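Putative isomerase (Streptomyces coelicolor A3, PDB 2OQH) is an enolase-superfamily enzyme that probably dehydrates D-glucarate to 5-dehydro-4-deoxy-D-glucarate. Local coordinates at residues Val128-Leu133 with Gly162-Val167. Sequence-based numbering, arbitrary orientation.
Sequences VPITAL and GGFDAV
With CG of Phe164 opposite its own carbonyl carbon (chi1 -64°), the phenyl ring reaches across to strand 127-134, where Ile130 turns CG1 between its backbone N and carbonyl carbon (chi1 63°) to meet it. Ile130 CG1 lies 3.9 Å from Phe164 CE1, with CD1 of the isoleucine beside the same ring carbon. One face of the ring receives the methyl of Ala132: its CB sits 3.4 Å from the centroid of Phe164, nearly on the ring normal, a close CH-pi contact. At the ring's edge, and in its plane, Ile130 O approaches Phe164 CD1 at 3.6 Å, where the weakly positive ring hydrogens can face an oxygen. Tyr328 adds an edge-to-face ring contact, and Val158 of helix 147-162 also packs on Phe164. An alanine in place of Phe164 would probably leave the methyl of Ala132 and the CG1-CD1 arm of Ile130 facing a gap.

Beyond the ring the two strands run parallel, and Ala132 N donates an almost straight bond to Ala166 O (3.1 Å). Val167 CA adds a C-H...O contact to Ala132 O, while Thr131 CG2 rests against Ala166 O; the threonine hydroxyl is hydrogen-bonded to Ile323 O. Before the strands pair, water takes over: it accepts from Asp165 N at 2.7 Å and donates to Ile130 O at 2.9 Å, bridging backbone groups too far apart to bond directly. This is the opening beta-alpha-beta crossover of the TIM barrel, strand 127-134 leading through helix 147-162 to strand 166-170. Its chemistry implies a join in which a single straight N-H...O bond, with a C-H...O contact beside it, marks where the parallel pairing begins, while before that point the segments are joined by ring packing and a water held between two backbone groups.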
ATOM      1  N   VAL A 128      -2.393  -4.985 -13.185  1.00 18.20           N
ATOM      2  CA  VAL A 128      -1.732  -4.029 -12.307  1.00 18.51           C
ATOM      3  C   VAL A 128      -0.255  -4.318 -12.074  1.00 17.90           C
ATOM      4  O   VAL A 128       0.090  -5.211 -11.303  1.00 18.01           O
ATOM      5  CB  VAL A 128      -2.406  -3.996 -10.925  1.00 17.34           C
ATOM      6  CG1 VAL A 128      -1.701  -2.994 -10.032  1.00 18.73           C
ATOM      7  CG2 VAL A 128      -3.869  -3.650 -11.078  1.00 17.06           C
ATOM      8  N   PRO A 129       0.632  -3.549 -12.721  1.00 17.32           N
ATOM      9  CA  PRO A 129       2.079  -3.728 -12.571  1.00 16.55           C
ATOM     10  C   PRO A 129       2.537  -3.459 -11.134  1.00 16.52           C
ATOM     11  O   PRO A 129       1.988  -2.584 -10.451  1.00 15.89           O
ATOM     12  CB  PRO A 129       2.656  -2.703 -13.546  1.00 17.94           C
ATOM     13  CG  PRO A 129       1.569  -2.520 -14.558  1.00 19.02           C
ATOM     14  CD  PRO A 129       0.337  -2.493 -13.704  1.00 18.07           C
ATOM     15  N   ILE A 130       3.531  -4.209 -10.668  1.00 14.55           N
ATOM     16  CA  ILE A 130       4.042  -3.992  -9.320  1.00 16.00           C
ATOM     17  C   ILE A 130       5.535  -3.696  -9.350  1.00 14.71           C
ATOM     18  O   ILE A 130       6.189  -3.872 -10.372  1.00 15.96           O
ATOM     19  CB  ILE A 130       3.761  -5.194  -8.384  1.00 15.81           C
ATOM     20  CG1 ILE A 130       4.476  -6.448  -8.887  1.00 17.28           C
ATOM     21  CG2 ILE A 130       2.262  -5.423  -8.299  1.00 15.43           C
ATOM     22  CD1 ILE A 130       4.400  -7.601  -7.922  1.00 18.17           C
ATOM     23  N   THR A 131       6.054  -3.246  -8.217  1.00 15.34           N
ATOM     24  CA  THR A 131       7.454  -2.860  -8.081  1.00 17.20           C
ATOM     25  C   THR A 131       8.306  -3.844  -7.286  1.00 18.70           C
ATOM     26  O   THR A 131       7.834  -4.470  -6.336  1.00 19.95           O
ATOM     27  CB  THR A 131       7.542  -1.497  -7.381  1.00 17.65           C
ATOM     28  OG1 THR A 131       6.653  -0.580  -8.033  1.00 19.27           O
ATOM     29  CG2 THR A 131       8.965  -0.957  -7.417  1.00 17.53           C
ATOM     30  N   ALA A 132       9.573  -3.956  -7.673  1.00 19.11           N
ATOM     31  CA  ALA A 132      10.513  -4.836  -6.993  1.00 20.23           C
ATOM     32  C   ALA A 132      11.331  -4.014  -6.004  1.00 20.11           C
ATOM     33  O   ALA A 132      11.941  -3.017  -6.381  1.00 20.78           O
ATOM     34  CB  ALA A 132      11.443  -5.492  -8.013  1.00 20.08           C
ATOM     35  N   LEU A 133      11.345  -4.425  -4.741  1.00 19.68           N
ATOM     36  CA  LEU A 133      12.110  -3.702  -3.732  1.00 19.83           C
ATOM     37  C   LEU A 133      13.470  -4.331  -3.494  1.00 20.38           C
ATOM     38  O   LEU A 133      13.575  -5.545  -3.305  1.00 20.56           O
ATOM     39  CB  LEU A 133      11.364  -3.670  -2.392  1.00 19.23           C
ATOM     40  CG  LEU A 133      12.184  -3.121  -1.206  1.00 19.24           C
ATOM     41  CD1 LEU A 133      12.408  -1.615  -1.361  1.00 19.89           C
ATOM     42  CD2 LEU A 133      11.457  -3.404   0.099  1.00 20.93           C
ATOM     43  N   GLY A 162      11.663 -11.564 -12.444  1.00 21.71           N
ATOM     44  CA  GLY A 162      10.323 -11.142 -12.071  1.00 20.90           C
ATOM     45  C   GLY A 162       9.533 -10.375 -13.117  1.00 20.79           C
ATOM     46  O   GLY A 162       8.310 -10.296 -13.024  1.00 21.98           O
ATOM     47  N   GLY A 163      10.213  -9.808 -14.107  1.00 20.59           N
ATOM     48  CA  GLY A 163       9.515  -9.051 -15.133  1.00 21.04           C
ATOM     49  C   GLY A 163       8.957  -7.725 -14.633  1.00 20.75           C
ATOM     50  O   GLY A 163       7.978  -7.210 -15.182  1.00 20.85           O
ATOM     51  N   PHE A 164       9.589  -7.166 -13.601  1.00 20.06           N
ATOM     52  CA  PHE A 164       9.170  -5.894 -12.998  1.00 20.14           C
ATOM     53  C   PHE A 164       9.435  -4.679 -13.894  1.00 19.29           C
ATOM     54  O   PHE A 164      10.487  -4.581 -14.513  1.00 20.22           O
ATOM     55  CB  PHE A 164       9.918  -5.684 -11.676  1.00 17.92           C
ATOM     56  CG  PHE A 164       9.600  -6.710 -10.617  1.00 19.14           C
ATOM     57  CD1 PHE A 164       8.470  -6.577  -9.816  1.00 18.82           C
ATOM     58  CD2 PHE A 164      10.441  -7.805 -10.410  1.00 18.97           C
ATOM     59  CE1 PHE A 164       8.179  -7.518  -8.817  1.00 19.14           C
ATOM     60  CE2 PHE A 164      10.157  -8.750  -9.415  1.00 18.52           C
ATOM     61  CZ  PHE A 164       9.024  -8.603  -8.617  1.00 19.42           C
ATOM     62  N   ASP A 165       8.493  -3.740 -13.947  1.00 19.93           N
ATOM     63  CA  ASP A 165       8.686  -2.540 -14.760  1.00 19.57           C
ATOM     64  C   ASP A 165       9.366  -1.452 -13.935  1.00 18.26           C
ATOM     65  O   ASP A 165       9.870  -0.463 -14.476  1.00 18.49           O
ATOM     66  CB  ASP A 165       7.354  -1.977 -15.249  1.00 21.68           C
ATOM     67  CG  ASP A 165       6.487  -3.009 -15.927  1.00 25.43           C
ATOM     68  OD1 ASP A 165       7.022  -3.869 -16.663  1.00 24.03           O
ATOM     69  OD2 ASP A 165       5.254  -2.934 -15.736  1.00 27.36           O
ATOM     70  N   ALA A 166       9.366  -1.629 -12.622  1.00 17.26           N
ATOM     71  CA  ALA A 166       9.962  -0.638 -11.739  1.00 16.17           C
ATOM     72  C   ALA A 166      10.754  -1.266 -10.612  1.00 16.49           C
ATOM     73  O   ALA A 166      10.451  -2.373 -10.166  1.00 17.53           O
ATOM     74  CB  ALA A 166       8.871   0.254 -11.163  1.00 13.37           C
ATOM     75  N   VAL A 167      11.774  -0.542 -10.157  1.00 16.16           N
ATOM     76  CA  VAL A 167      12.622  -0.995  -9.064  1.00 15.83           C
ATOM     77  C   VAL A 167      12.721   0.111  -8.023  1.00 15.45           C
ATOM     78  O   VAL A 167      12.821   1.285  -8.366  1.00 14.06           O
ATOM     79  CB  VAL A 167      14.053  -1.331  -9.544  1.00 16.64           C
ATOM     80  CG1 VAL A 167      14.933  -1.657  -8.344  1.00 17.94           C
ATOM     81  CG2 VAL A 167      14.020  -2.509 -10.510  1.00 17.07           C
TER
HETATM   82  O   HOH W   1       5.969  -4.415 -13.250  1.00 21.89           O